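Glucose-6-phosphate isomerase (Chlamydia trachomatis D/UW-3/CX, PDB 6OTU) catalyses the reversible isomerisation of glucose 6-phosphate to fructose 6-phosphate. Local coordinates at residues M87-M93 with R104-T109; A135-A139 with Y287-I291; F149-I155 with D178-V184; E292-A297 with P466-S471. All blocks are in the same frame, centred on the assembly; numbering follows the deposited sequence.

Contact 1: residues M87-M93 with R104-T109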
loop_
_atom_site.group_PDB
_atom_site.type_symbol
_atom_site.label_atom_id
_atom_site.label_comp_id
_atom_site.label_asym_id
_atom_site.label_seq_id
_atom_site.Cartn_x
_atom_site.Cartn_y
_atom_site.Cartn_z
ATOM N N MET A 87 29.890 8.843 2.875
ATOM C CA MET A 87 28.690 9.387 2.245
ATOM C C MET A 87 28.421 10.808 2.724
ATOM O O MET A 87 28.257 11.736 1.912
ATOM C CB MET A 87 27.489 8.485 2.549
ATOM C CG MET A 87 26.235 8.834 1.774
ATOM S SD MET A 87 24.727 7.970 2.321
ATOM C CE MET A 87 24.264 8.959 3.756
ATOM N N GLN A 88 28.401 11.002 4.052
ATOM C CA GLN A 88 28.060 12.311 4.597
ATOM C C GLN A 88 29.147 13.346 4.333
ATOM O O GLN A 88 28.854 14.548 4.284
ATOM C CB GLN A 88 27.792 12.207 6.099
ATOM C CG GLN A 88 26.513 11.443 6.467
ATOM C CD GLN A 88 26.159 11.610 7.936
ATOM O OE1 GLN A 88 26.295 12.700 8.503
ATOM N NE2 GLN A 88 25.726 10.529 8.562
ATOM N N GLN A 89 30.403 12.918 4.183
ATOM C CA GLN A 89 31.484 13.871 3.983
ATOM C C GLN A 89 31.630 14.266 2.518
ATOM O O GLN A 89 32.332 15.242 2.219
ATOM C CB GLN A 89 32.816 13.303 4.510
ATOM C CG GLN A 89 32.911 13.102 6.031
ATOM C CD GLN A 89 33.147 14.401 6.815
ATOM O OE1 GLN A 89 33.899 15.287 6.381
ATOM N NE2 GLN A 89 32.517 14.506 7.988
ATOM N N GLY A 90 30.992 13.527 1.612
ATOM C CA GLY A 90 30.956 13.867 0.211
ATOM C C GLY A 90 31.675 12.928 -0.744
ATOM O O GLY A 90 31.861 13.301 -1.910
ATOM N N ALA A 91 32.068 11.726 -0.315
ATOM C CA ALA A 91 32.779 10.818 -1.212
ATOM C C ALA A 91 31.875 10.336 -2.358
ATOM O O ALA A 91 30.642 10.401 -2.295
ATOM C CB ALA A 91 33.332 9.617 -0.441
ATOM N N ILE A 92 32.511 9.838 -3.418
ATOM C CA ILE A 92 31.783 9.327 -4.582
ATOM C C ILE A 92 31.187 7.952 -4.280
ATOM O O ILE A 92 31.788 6.919 -4.597
ATOM C CB ILE A 92 32.699 9.264 -5.821
ATOM C CG1 ILE A 92 33.458 10.582 -5.995
ATOM C CG2 ILE A 92 31.889 8.931 -7.066
ATOM C CD1 ILE A 92 32.595 11.711 -6.534
ATOM N N MET A 93 29.992 7.920 -3.691
ATOM C CA MET A 93 29.363 6.648 -3.365
ATOM C C MET A 93 28.430 6.138 -4.461
ATOM O O MET A 93 28.151 4.935 -4.516
ATOM C CB MET A 93 28.596 6.768 -2.039
ATOM C CG MET A 93 29.412 7.379 -0.892
ATOM S SD MET A 93 30.750 6.308 -0.296
ATOM C CE MET A 93 29.813 4.889 0.296
ATOM N N ARG A 104 29.044 9.925 -8.751
ATOM C CA ARG A 104 28.902 11.229 -8.115
ATOM C C ARG A 104 28.665 11.031 -6.628
ATOM O O ARG A 104 28.398 9.912 -6.177
ATOM C CB ARG A 104 27.765 12.040 -8.754
ATOM C CG ARG A 104 26.429 11.368 -8.771
ATOM C CD ARG A 104 25.653 11.879 -9.969
ATOM N NE ARG A 104 24.213 11.757 -9.806
ATOM C CZ ARG A 104 23.330 11.964 -10.780
ATOM N NH1 ARG A 104 23.740 12.309 -11.996
ATOM N NH2 ARG A 104 22.033 11.818 -10.537
ATOM N N PRO A 105 28.793 12.096 -5.832
ATOM C CA PRO A 105 28.481 11.996 -4.399
ATOM C C PRO A 105 26.988 11.859 -4.138
ATOM O O PRO A 105 26.140 12.003 -5.023
ATOM C CB PRO A 105 29.011 13.312 -3.818
ATOM C CG PRO A 105 29.168 14.220 -4.978
ATOM C CD PRO A 105 29.485 13.356 -6.151
ATOM N N VAL A 106 26.688 11.603 -2.862
ATOM C CA VAL A 106 25.363 11.289 -2.334
ATOM C C VAL A 106 25.148 12.164 -1.104
ATOM O O VAL A 106 25.649 11.858 -0.014
ATOM C CB VAL A 106 25.269 9.785 -2.002
ATOM C CG1 VAL A 106 23.957 9.430 -1.334
ATOM C CG2 VAL A 106 25.506 8.966 -3.264
ATOM N N LEU A 107 24.427 13.276 -1.267
ATOM C CA LEU A 107 24.574 14.371 -0.313
ATOM C C LEU A 107 23.239 14.914 0.200
ATOM O O LEU A 107 23.136 16.101 0.531
ATOM C CB LEU A 107 25.415 15.486 -0.935
ATOM C CG LEU A 107 26.916 15.208 -0.808
ATOM C CD1 LEU A 107 27.724 16.134 -1.717
ATOM C CD2 LEU A 107 27.326 15.380 0.654
ATOM N N HIS A 108 22.218 14.060 0.328
ATOM C CA HIS A 108 20.981 14.522 0.951
ATOM C C HIS A 108 21.191 14.939 2.414
ATOM O O HIS A 108 20.514 15.861 2.883
ATOM C CB HIS A 108 19.888 13.459 0.828
ATOM C CG HIS A 108 20.318 12.093 1.264
ATOM N ND1 HIS A 108 21.097 11.271 0.479
ATOM C CD2 HIS A 108 20.071 11.404 2.403
ATOM C CE1 HIS A 108 21.313 10.135 1.118
ATOM N NE2 HIS A 108 20.710 10.195 2.291
ATOM N N THR A 109 22.149 14.327 3.136
ATOM C CA THR A 109 22.416 14.781 4.507
ATOM C C THR A 109 22.898 16.233 4.549
ATOM O O THR A 109 22.628 16.955 5.519
ATOM C CB THR A 109 23.441 13.876 5.214
ATOM O OG1 THR A 109 24.657 13.803 4.464
ATOM C CG2 THR A 109 22.884 12.470 5.431
HETATM O O HOH W 1 28.721 11.365 -1.069
#
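Met87 and Val106 meet obliquely, with Met87 CG 3.9 Å from Val106 CG1 and the sulfur SD lying against the same methyl. The methionine runs extended until it bends at chi3 (80°), and this turn carries its methyl to His108 and Thr109. CE comes to the imidazole at an oblique angle, 4.0 Å from His108 NE2, while the side chains cross at about a right angle. Gln88 also crosses Thr109 nearly at a right angle, with Gln88 CG 3.6 Å from Thr109 OG1; its amide NE2 is held by Asp301 O. Val106 forks between two methionines, since its second branch, CG2, touches Met93 CB. By contrast, Ile92 and Pro105 lie side by side and point the same way, with Ile92 CD1 3.5 Å from Pro105 CD. Leu107 packs the end of its chain, CD2, on the bare CA of Gly90.

The backbones are joined through water 1, which accepts from Val106 N at 2.7 Å and lies within bonding distance of the carbonyls Met87 O and Ala91 O; it has more acceptors around it than protons to give. Met87 O and Val106 O, both acceptors, lie 3.2 Å apart without bonding to each other. Phe492 packs on both Met87 and Val106, and Phe270 stacks on His108. Gly90, with its positive phi of 113°, sends its N back to Met87 O, and Ile92 centres an inverse gamma turn just beyond. The arrangement is a Schellman motif ending helix 80-89, packed against a returning loop whose Arg104 side chain comes within about 8 Å of the bound glucose-6-phosphate.

Contact 2: residues A135-A139 with Y287-I291; sequences ALRLA and YEAFI
Ala135 meets the far end of Tyr287 from two atoms: its CB lies 3.6 Å from Tyr287 OH, and its carbonyl oxygen O is 3.2 Å from Tyr287 CE1, set obliquely to the ring. That oxygen also accepts Ala139 N, 2.8 Å from Ala135 O, in the regular bonding of the helix. Leu136 starts out pointing away, yet the end of its side chain bends back, and CD2 brushes the tyrosine hydroxyl at the exposed margin.

Segments 135-139 and 287-291 run nearly antiparallel, 154° between their directions, with their axes 10.8 Å apart at the closest, a separation bridged by the tyrosine ring. Helix 122-148 leads directly into strand 151-155 of the five-stranded parallel sheet of this SIS-type alpha/beta fold, and helix 287-303 packs alongside helix 122-148.

Leu138 follows, its CG anti to the backbone N (chi1 179°), which extends the branch toward the other helix. Its CD2 touches Phe290 CD2 at 4.1 Å, the two side chains crossing at about a right angle, and the same methyl stands at the edge of the Tyr287 ring. Met275 and Val279 of helix 275-285 close round this leucine. Ala139 comes last and lies over the ring: its CB is 3.6 Å from the centroid of Tyr287 and 9° off the normal, a CH-pi contact. Ile291 CG1 lies on the opposite face, 3.4 Å above the plane of the Tyr287 ring and offset toward its rim, so an alanine and an isoleucine clasp the tyrosine between them; Trp114 touches both Tyr287 and Ile291.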
loop_
_atom_site.group_PDB
_atom_site.type_symbol
_atom_site.label_atom_id
_atom_site.label_comp_id
_atom_site.label_asym_id
_atom_site.label_seq_id
_atom_site.Cartn_x
_atom_site.Cartn_y
_atom_site.Cartn_z
ATOM N N ALA A 135 17.159 28.046 1.619
ATOM C CA ALA A 135 16.195 28.169 2.711
ATOM C C ALA A 135 15.903 29.631 3.050
ATOM O O ALA A 135 14.750 29.996 3.301
ATOM C CB ALA A 135 16.717 27.430 3.937
ATOM N N LEU A 136 16.925 30.490 3.062
ATOM C CA LEU A 136 16.629 31.890 3.330
ATOM C C LEU A 136 15.871 32.517 2.169
ATOM O O LEU A 136 15.032 33.403 2.380
ATOM C CB LEU A 136 17.908 32.669 3.647
ATOM C CG LEU A 136 18.779 32.013 4.728
ATOM C CD1 LEU A 136 20.256 32.321 4.502
ATOM C CD2 LEU A 136 18.332 32.378 6.154
ATOM N N ARG A 137 16.122 32.053 0.946
ATOM C CA ARG A 137 15.281 32.492 -0.154
ATOM C C ARG A 137 13.860 31.981 0.020
ATOM O O ARG A 137 12.912 32.673 -0.351
ATOM C CB ARG A 137 15.874 32.038 -1.485
ATOM C CG ARG A 137 17.168 32.763 -1.830
ATOM C CD ARG A 137 17.732 32.305 -3.154
ATOM N NE ARG A 137 16.741 32.455 -4.206
ATOM C CZ ARG A 137 16.237 31.446 -4.905
ATOM N NH1 ARG A 137 15.331 31.689 -5.840
ATOM N NH2 ARG A 137 16.641 30.205 -4.678
ATOM N N LEU A 138 13.699 30.796 0.616
ATOM C CA LEU A 138 12.369 30.256 0.883
ATOM C C LEU A 138 11.642 31.097 1.926
ATOM O O LEU A 138 10.486 31.486 1.725
ATOM C CB LEU A 138 12.470 28.795 1.338
ATOM C CG LEU A 138 11.183 28.045 1.684
ATOM C CD1 LEU A 138 10.303 27.886 0.460
ATOM C CD2 LEU A 138 11.490 26.680 2.311
ATOM N N ALA A 139 12.307 31.391 3.047
ATOM C CA ALA A 139 11.690 32.228 4.071
ATOM C C ALA A 139 11.203 33.552 3.488
ATOM O O ALA A 139 10.079 33.981 3.766
ATOM C CB ALA A 139 12.670 32.475 5.215
ATOM N N TYR A 287 7.603 28.709 7.577
ATOM C CA TYR A 287 9.036 28.421 7.483
ATOM C C TYR A 287 9.568 27.672 8.703
ATOM O O TYR A 287 10.265 26.657 8.567
ATOM C CB TYR A 287 9.811 29.725 7.300
ATOM C CG TYR A 287 11.313 29.563 7.183
ATOM C CD1 TYR A 287 11.879 29.041 6.037
ATOM C CD2 TYR A 287 12.168 29.960 8.211
ATOM C CE1 TYR A 287 13.257 28.908 5.911
ATOM C CE2 TYR A 287 13.551 29.830 8.095
ATOM C CZ TYR A 287 14.086 29.300 6.938
ATOM O OH TYR A 287 15.450 29.150 6.788
ATOM N N GLU A 288 9.267 28.180 9.905
ATOM C CA GLU A 288 9.831 27.626 11.133
ATOM C C GLU A 288 9.521 26.142 11.281
ATOM O O GLU A 288 10.322 25.398 11.853
ATOM C CB GLU A 288 9.315 28.406 12.349
ATOM N N ALA A 289 8.373 25.689 10.771
ATOM C CA ALA A 289 8.060 24.266 10.855
ATOM C C ALA A 289 8.984 23.448 9.956
ATOM O O ALA A 289 9.402 22.342 10.330
ATOM C CB ALA A 289 6.592 24.020 10.498
ATOM N N PHE A 290 9.332 23.982 8.775
ATOM C CA PHE A 290 10.281 23.275 7.912
ATOM C C PHE A 290 11.669 23.194 8.553
ATOM O O PHE A 290 12.353 22.171 8.440
ATOM C CB PHE A 290 10.349 23.935 6.532
ATOM C CG PHE A 290 11.393 23.343 5.627
ATOM C CD1 PHE A 290 11.243 22.062 5.115
ATOM C CD2 PHE A 290 12.525 24.063 5.284
ATOM C CE1 PHE A 290 12.210 21.510 4.273
ATOM C CE2 PHE A 290 13.499 23.519 4.434
ATOM C CZ PHE A 290 13.338 22.244 3.935
ATOM N N ILE A 291 12.089 24.246 9.261
ATOM C CA ILE A 291 13.377 24.200 9.949
ATOM C C ILE A 291 13.367 23.147 11.064
ATOM O O ILE A 291 14.356 22.427 11.272
ATOM C CB ILE A 291 13.735 25.602 10.477
ATOM C CG1 ILE A 291 13.918 26.579 9.308
ATOM C CG2 ILE A 291 14.975 25.547 11.373
ATOM C CD1 ILE A 291 14.865 26.072 8.264
#

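Contact 3: residues F149-I155 with D178-V184; sequences FSTLVQI and DKRIFFV
Leu152 and Ile181 pair in the tight part of this contact, where strands 151-155 and 180-184 run parallel with axes 4.6 Å apart. The ladder starts with Arg180 N bonded to Ser150 O at 2.9 Å. Leu152 N gives its hydrogen to Arg180 O at 2.8 Å, Leu152 O takes one from Phe182 N, and the pattern repeats through Gln154, between Phe182 O and Val184 N. Lys179, bent at chi2 (-47°), secures the same end by bringing NZ to Phe149 O at 2.7 Å; Arg146 O is a second partner. On the face of Leu152 and Gln154, Ile181 CD1 packs on Leu152 CB at 3.7 Å and the Phe183 ring lies obliquely against Gln154 CB, while the Gln154 amide NE2 is held by Ser160 O. On the other face Val153 CG1 meets Val184 CG2 at 3.8 Å.

The solvent side is looser. Arg180 lies exposed beside Thr151, its chain turned at chi3, and Phe182 CZ lies over one face of its guanidinium, offset toward the rim. Water 2 bridges Thr151 OG1, 2.9 Å away, and Arg180 NH1, though the second bond is weak; Glu198 O also holds NH1.

Strand 180-184 is an outermost strand, reached from 151-155 by a beta-alpha-beta crossover through helix 162-172. Thr151, Val153 and Ile155 bond across to strand 204-209, while helix 275-285 covers Leu152 and Gln154 and helix 216-231 covers Val153, Ile155 and Val184.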
loop_
_atom_site.group_PDB
_atom_site.type_symbol
_atom_site.label_atom_id
_atom_site.label_comp_id
_atom_site.label_asym_id
_atom_site.label_seq_id
_atom_site.Cartn_x
_atom_site.Cartn_y
_atom_site.Cartn_z
ATOM N N PHE A 149 -1.818 33.284 -1.529
ATOM C CA PHE A 149 -2.424 32.041 -2.002
ATOM C C PHE A 149 -2.973 31.208 -0.849
ATOM O O PHE A 149 -2.348 31.094 0.211
ATOM C CB PHE A 149 -1.422 31.193 -2.777
ATOM C CG PHE A 149 -0.688 31.948 -3.854
ATOM C CD1 PHE A 149 -1.241 32.097 -5.116
ATOM C CD2 PHE A 149 0.559 32.492 -3.607
ATOM C CE1 PHE A 149 -0.554 32.781 -6.116
ATOM C CE2 PHE A 149 1.243 33.178 -4.602
ATOM C CZ PHE A 149 0.690 33.324 -5.851
ATOM N N SER A 150 -4.137 30.605 -1.077
ATOM C CA SER A 150 -4.740 29.660 -0.153
ATOM C C SER A 150 -4.451 28.210 -0.515
ATOM O O SER A 150 -4.662 27.327 0.319
ATOM C CB SER A 150 -6.257 29.885 -0.129
ATOM O OG SER A 150 -6.775 29.679 -1.433
ATOM N N THR A 151 -3.944 27.954 -1.718
ATOM C CA THR A 151 -3.923 26.629 -2.325
ATOM C C THR A 151 -2.587 26.379 -3.007
ATOM O O THR A 151 -2.131 27.211 -3.795
ATOM C CB THR A 151 -5.056 26.520 -3.350
ATOM O OG1 THR A 151 -6.298 26.799 -2.693
ATOM C CG2 THR A 151 -5.099 25.142 -3.981
ATOM N N LEU A 152 -1.972 25.232 -2.731
ATOM C CA LEU A 152 -0.738 24.831 -3.397
ATOM C C LEU A 152 -0.947 23.481 -4.077
ATOM O O LEU A 152 -1.490 22.550 -3.467
ATOM C CB LEU A 152 0.439 24.761 -2.405
ATOM C CG LEU A 152 1.825 24.526 -3.030
ATOM C CD1 LEU A 152 2.887 25.268 -2.271
ATOM C CD2 LEU A 152 2.190 23.043 -3.122
ATOM N N VAL A 153 -0.497 23.370 -5.329
ATOM C CA VAL A 153 -0.593 22.134 -6.113
ATOM C C VAL A 153 0.812 21.705 -6.510
ATOM O O VAL A 153 1.473 22.383 -7.303
ATOM C CB VAL A 153 -1.468 22.303 -7.360
ATOM C CG1 VAL A 153 -1.458 21.014 -8.181
ATOM C CG2 VAL A 153 -2.893 22.692 -6.962
ATOM N N GLN A 154 1.275 20.588 -5.969
ATOM C CA GLN A 154 2.589 20.074 -6.327
ATOM C C GLN A 154 2.444 19.132 -7.512
ATOM O O GLN A 154 1.777 18.099 -7.410
ATOM C CB GLN A 154 3.247 19.353 -5.155
ATOM C CG GLN A 154 4.637 18.841 -5.466
ATOM C CD GLN A 154 5.641 19.101 -4.348
ATOM O OE1 GLN A 154 5.595 20.139 -3.670
ATOM N NE2 GLN A 154 6.569 18.163 -4.164
ATOM N N ILE A 155 3.056 19.505 -8.630
ATOM C CA ILE A 155 3.138 18.681 -9.826
ATOM C C ILE A 155 4.499 18.001 -9.814
ATOM O O ILE A 155 5.537 18.671 -9.816
ATOM C CB ILE A 155 2.946 19.515 -11.106
ATOM C CG1 ILE A 155 1.543 20.136 -11.145
ATOM C CG2 ILE A 155 3.205 18.667 -12.345
ATOM C CD1 ILE A 155 1.252 20.963 -12.386
ATOM N N ASP A 178 -4.558 26.816 7.202
ATOM C CA ASP A 178 -5.753 26.899 6.364
ATOM C C ASP A 178 -5.440 26.682 4.881
ATOM O O ASP A 178 -6.317 26.877 4.035
ATOM C CB ASP A 178 -6.460 28.247 6.568
ATOM C CG ASP A 178 -5.533 29.457 6.355
ATOM O OD1 ASP A 178 -4.292 29.291 6.274
ATOM O OD2 ASP A 178 -6.059 30.590 6.270
ATOM N N LYS A 179 -4.210 26.287 4.551
ATOM C CA LYS A 179 -3.837 26.027 3.167
ATOM C C LYS A 179 -4.430 24.715 2.690
ATOM O O LYS A 179 -4.493 23.730 3.434
ATOM C CB LYS A 179 -2.317 25.975 3.016
ATOM C CG LYS A 179 -1.613 27.228 3.487
ATOM C CD LYS A 179 -2.298 28.477 2.936
ATOM C CE LYS A 179 -1.541 29.741 3.373
ATOM N NZ LYS A 179 -2.164 31.007 2.872
ATOM N N ARG A 180 -4.861 24.702 1.436
ATOM C CA ARG A 180 -5.293 23.485 0.777
ATOM C C ARG A 180 -4.186 23.006 -0.154
ATOM O O ARG A 180 -3.645 23.794 -0.943
ATOM C CB ARG A 180 -6.585 23.730 0.007
ATOM C CG ARG A 180 -7.623 24.532 0.773
ATOM C CD ARG A 180 -8.768 24.894 -0.163
ATOM N NE ARG A 180 -9.615 23.744 -0.483
ATOM C CZ ARG A 180 -10.159 23.516 -1.677
ATOM N NH1 ARG A 180 -9.935 24.356 -2.684
ATOM N NH2 ARG A 180 -10.934 22.451 -1.866
ATOM N N ILE A 181 -3.852 21.715 -0.055
ATOM C CA ILE A 181 -2.640 21.154 -0.641
ATOM C C ILE A 181 -3.017 19.934 -1.469
ATOM O O ILE A 181 -3.704 19.031 -0.980
ATOM C CB ILE A 181 -1.602 20.787 0.441
ATOM C CG1 ILE A 181 -1.387 21.965 1.407
ATOM C CG2 ILE A 181 -0.286 20.346 -0.180
ATOM C CD1 ILE A 181 -0.711 23.157 0.779
ATOM N N PHE A 182 -2.568 19.911 -2.723
ATOM C CA PHE A 182 -2.858 18.821 -3.644
ATOM C C PHE A 182 -1.574 18.356 -4.311
ATOM O O PHE A 182 -0.600 19.109 -4.437
ATOM C CB PHE A 182 -3.875 19.247 -4.721
ATOM C CG PHE A 182 -5.185 19.717 -4.161
ATOM C CD1 PHE A 182 -5.366 21.046 -3.806
ATOM C CD2 PHE A 182 -6.229 18.821 -3.964
ATOM C CE1 PHE A 182 -6.567 21.472 -3.267
ATOM C CE2 PHE A 182 -7.439 19.239 -3.430
ATOM C CZ PHE A 182 -7.611 20.567 -3.083
ATOM N N PHE A 183 -1.588 17.099 -4.751
ATOM C CA PHE A 183 -0.477 16.517 -5.496
ATOM C C PHE A 183 -1.009 15.957 -6.798
ATOM O O PHE A 183 -1.918 15.124 -6.791
ATOM C CB PHE A 183 0.234 15.421 -4.699
ATOM C CG PHE A 183 0.789 15.901 -3.402
ATOM C CD1 PHE A 183 -0.014 15.964 -2.276
ATOM C CD2 PHE A 183 2.113 16.316 -3.309
ATOM C CE1 PHE A 183 0.502 16.425 -1.072
ATOM C CE2 PHE A 183 2.633 16.767 -2.102
ATOM C CZ PHE A 183 1.822 16.820 -0.982
ATOM N N VAL A 184 -0.442 16.420 -7.908
ATOM C CA VAL A 184 -0.749 15.912 -9.240
ATOM C C VAL A 184 0.513 15.224 -9.748
ATOM O O VAL A 184 1.560 15.864 -9.916
ATOM C CB VAL A 184 -1.210 17.041 -10.179
ATOM C CG1 VAL A 184 -1.391 16.546 -11.616
ATOM C CG2 VAL A 184 -2.489 17.654 -9.665
HETATM O O HOH W 2 -8.861 26.589 -3.991
#

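Contact 4: residues E292-A297 with P466-S471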
loop_
_atom_site.group_PDB
_atom_site.type_symbol
_atom_site.label_atom_id
_atom_site.label_comp_id
_atom_site.label_asym_id
_atom_site.label_seq_id
_atom_site.Cartn_x
_atom_site.Cartn_y
_atom_site.Cartn_z
ATOM N N GLU A 292 12.260 23.047 11.809
ATOM C CA GLU A 292 12.163 22.016 12.839
ATOM C C GLU A 292 12.266 20.630 12.225
ATOM O O GLU A 292 12.921 19.740 12.782
ATOM C CB GLU A 292 10.853 22.149 13.609
ATOM C CG GLU A 292 10.732 23.430 14.382
ATOM C CD GLU A 292 9.411 23.526 15.110
ATOM O OE1 GLU A 292 9.171 24.569 15.761
ATOM O OE2 GLU A 292 8.616 22.558 15.027
ATOM N N PHE A 293 11.607 20.435 11.079
ATOM C CA PHE A 293 11.731 19.199 10.311
ATOM C C PHE A 293 13.187 18.918 9.938
ATOM O O PHE A 293 13.650 17.776 10.051
ATOM C CB PHE A 293 10.839 19.327 9.073
ATOM C CG PHE A 293 11.093 18.317 7.986
ATOM C CD1 PHE A 293 10.826 16.970 8.182
ATOM C CD2 PHE A 293 11.518 18.738 6.735
ATOM C CE1 PHE A 293 11.004 16.037 7.151
ATOM C CE2 PHE A 293 11.719 17.829 5.710
ATOM C CZ PHE A 293 11.457 16.463 5.916
ATOM N N LEU A 294 13.925 19.953 9.494
ATOM C CA LEU A 294 15.341 19.780 9.165
ATOM C C LEU A 294 16.167 19.437 10.401
ATOM O O LEU A 294 17.071 18.594 10.329
ATOM C CB LEU A 294 15.916 21.041 8.493
ATOM C CG LEU A 294 15.429 21.486 7.108
ATOM C CD1 LEU A 294 16.328 22.587 6.480
ATOM C CD2 LEU A 294 15.240 20.293 6.151
ATOM N N GLN A 295 15.895 20.092 11.537
ATOM C CA GLN A 295 16.657 19.788 12.746
ATOM C C GLN A 295 16.461 18.336 13.174
ATOM O O GLN A 295 17.412 17.682 13.616
ATOM C CB GLN A 295 16.273 20.748 13.869
ATOM C CG GLN A 295 16.730 22.179 13.596
ATOM C CD GLN A 295 16.165 23.185 14.586
ATOM O OE1 GLN A 295 14.989 23.126 14.962
ATOM N NE2 GLN A 295 17.004 24.123 15.011
ATOM N N GLY A 296 15.248 17.796 13.006
ATOM C CA GLY A 296 15.022 16.398 13.357
ATOM C C GLY A 296 15.823 15.440 12.495
ATOM O O GLY A 296 16.401 14.471 12.992
ATOM N N ALA A 297 15.874 15.700 11.193
ATOM C CA ALA A 297 16.701 14.892 10.305
ATOM C C ALA A 297 18.193 15.041 10.632
ATOM O O ALA A 297 18.914 14.043 10.776
ATOM C CB ALA A 297 16.407 15.272 8.857
ATOM N N PRO A 466 6.756 17.956 13.625
ATOM C CA PRO A 466 7.731 18.234 12.551
ATOM C C PRO A 466 9.104 17.643 12.833
ATOM O O PRO A 466 9.683 16.981 11.967
ATOM C CB PRO A 466 7.760 19.770 12.497
ATOM C CG PRO A 466 6.387 20.168 12.919
ATOM C CD PRO A 466 5.923 19.132 13.933
ATOM N N ARG A 467 9.635 17.854 14.038
ATOM C CA ARG A 467 10.963 17.338 14.370
ATOM C C ARG A 467 11.001 15.816 14.277
ATOM O O ARG A 467 11.881 15.240 13.621
ATOM C CB ARG A 467 11.366 17.797 15.774
ATOM C CG ARG A 467 12.732 17.294 16.172
ATOM C CD ARG A 467 13.269 17.932 17.439
ATOM N NE ARG A 467 14.603 17.404 17.727
ATOM C CZ ARG A 467 15.735 18.082 17.561
ATOM N NH1 ARG A 467 15.712 19.343 17.127
ATOM N NH2 ARG A 467 16.897 17.504 17.849
ATOM N N ILE A 468 10.025 15.150 14.908
ATOM C CA ILE A 468 9.981 13.692 14.923
ATOM C C ILE A 468 9.768 13.141 13.512
ATOM O O ILE A 468 10.356 12.117 13.139
ATOM C CB ILE A 468 8.898 13.204 15.905
ATOM C CG1 ILE A 468 9.299 13.515 17.347
ATOM C CG2 ILE A 468 8.643 11.710 15.728
ATOM C CD1 ILE A 468 10.494 12.709 17.848
ATOM N N ALA A 469 8.923 13.800 12.709
ATOM C CA ALA A 469 8.789 13.419 11.303
ATOM C C ALA A 469 10.136 13.461 10.593
ATOM O O ALA A 469 10.480 12.538 9.843
ATOM C CB ALA A 469 7.792 14.332 10.586
ATOM N N GLY A 470 10.918 14.516 10.831
ATOM C CA GLY A 470 12.241 14.597 10.229
ATOM C C GLY A 470 13.182 13.511 10.717
ATOM O O GLY A 470 13.958 12.957 9.938
ATOM N N SER A 471 13.135 13.195 12.013
ATOM C CA SER A 471 13.983 12.125 12.521
ATOM C C SER A 471 13.575 10.779 11.931
ATOM O O SER A 471 14.437 9.971 11.561
ATOM C CB SER A 471 13.926 12.096 14.051
ATOM O OG SER A 471 14.501 13.276 14.595
HETATM O O HOH W 3 8.413 19.918 15.829
#
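Ser471 turns OG opposite its carbonyl carbon (chi1 -66°), and so the hydroxyl reaches back to the neighbouring helix and donates to Gly296 O, 2.8 Å from OG. It arrives from well above the carbonyl plane and not along a lone pair. Phe293 instead extends CG opposite the backbone N (chi1 165°), laying CD1 3.4 Å from Gly470 CA, while Pro466 O lies at the ring edge. Arg467 is extended from CG to NE, and its guanidinium spreads one face over Gln295 C and Gly296 N, with NH1 3.6 Å from Gln295 CB.

Between these groups the backbones nearly touch: the axes of segments 292-297 and 466-471 come within 6.4 Å and cross at -40°. It is a glycine-mediated helix crossing, in which Gly296 and Gly470 face each other with no side chains to hold the helices apart. The close approach lets CA-H groups meet carbonyls reciprocally, Gly296 CA to Arg467 O at 3.4 Å and Gly470 CA to Phe293 O at 3.5 Å. Ala297 CB packs beside the same turn, on Gly470 O.

At the outer end Glu292 lies alongside Pro466, pointing the same way. Water 3 donates to Glu292 OE2 at 2.8 Å and accepts from Arg467 N at 3.0 Å, in the first turn of helix 466-487. Met167 and Met171 of helix 162-172 touch Phe293.

From the N terminus, contact 1 closes first, a short loop from the end of helix 80-89 to the stretch before helix 110-113. Contact 2 then spans 135-139 to 287-291, and within its long loop lies contact 3, pairing the strand that follows helix 122-148 with an outer strand of the parallel sheet; their centres are about 17 Å apart. Contact 4 opens only after contact 2 has closed, and no two contacts cross. Contacts 2 and 4 share helix 287-303 and touch where Ala289 O meets Pro466 CB at 3.7 Å. That helix thus joins helix 122-148 to helix 466-487, which also packs on the side chains of contact 1.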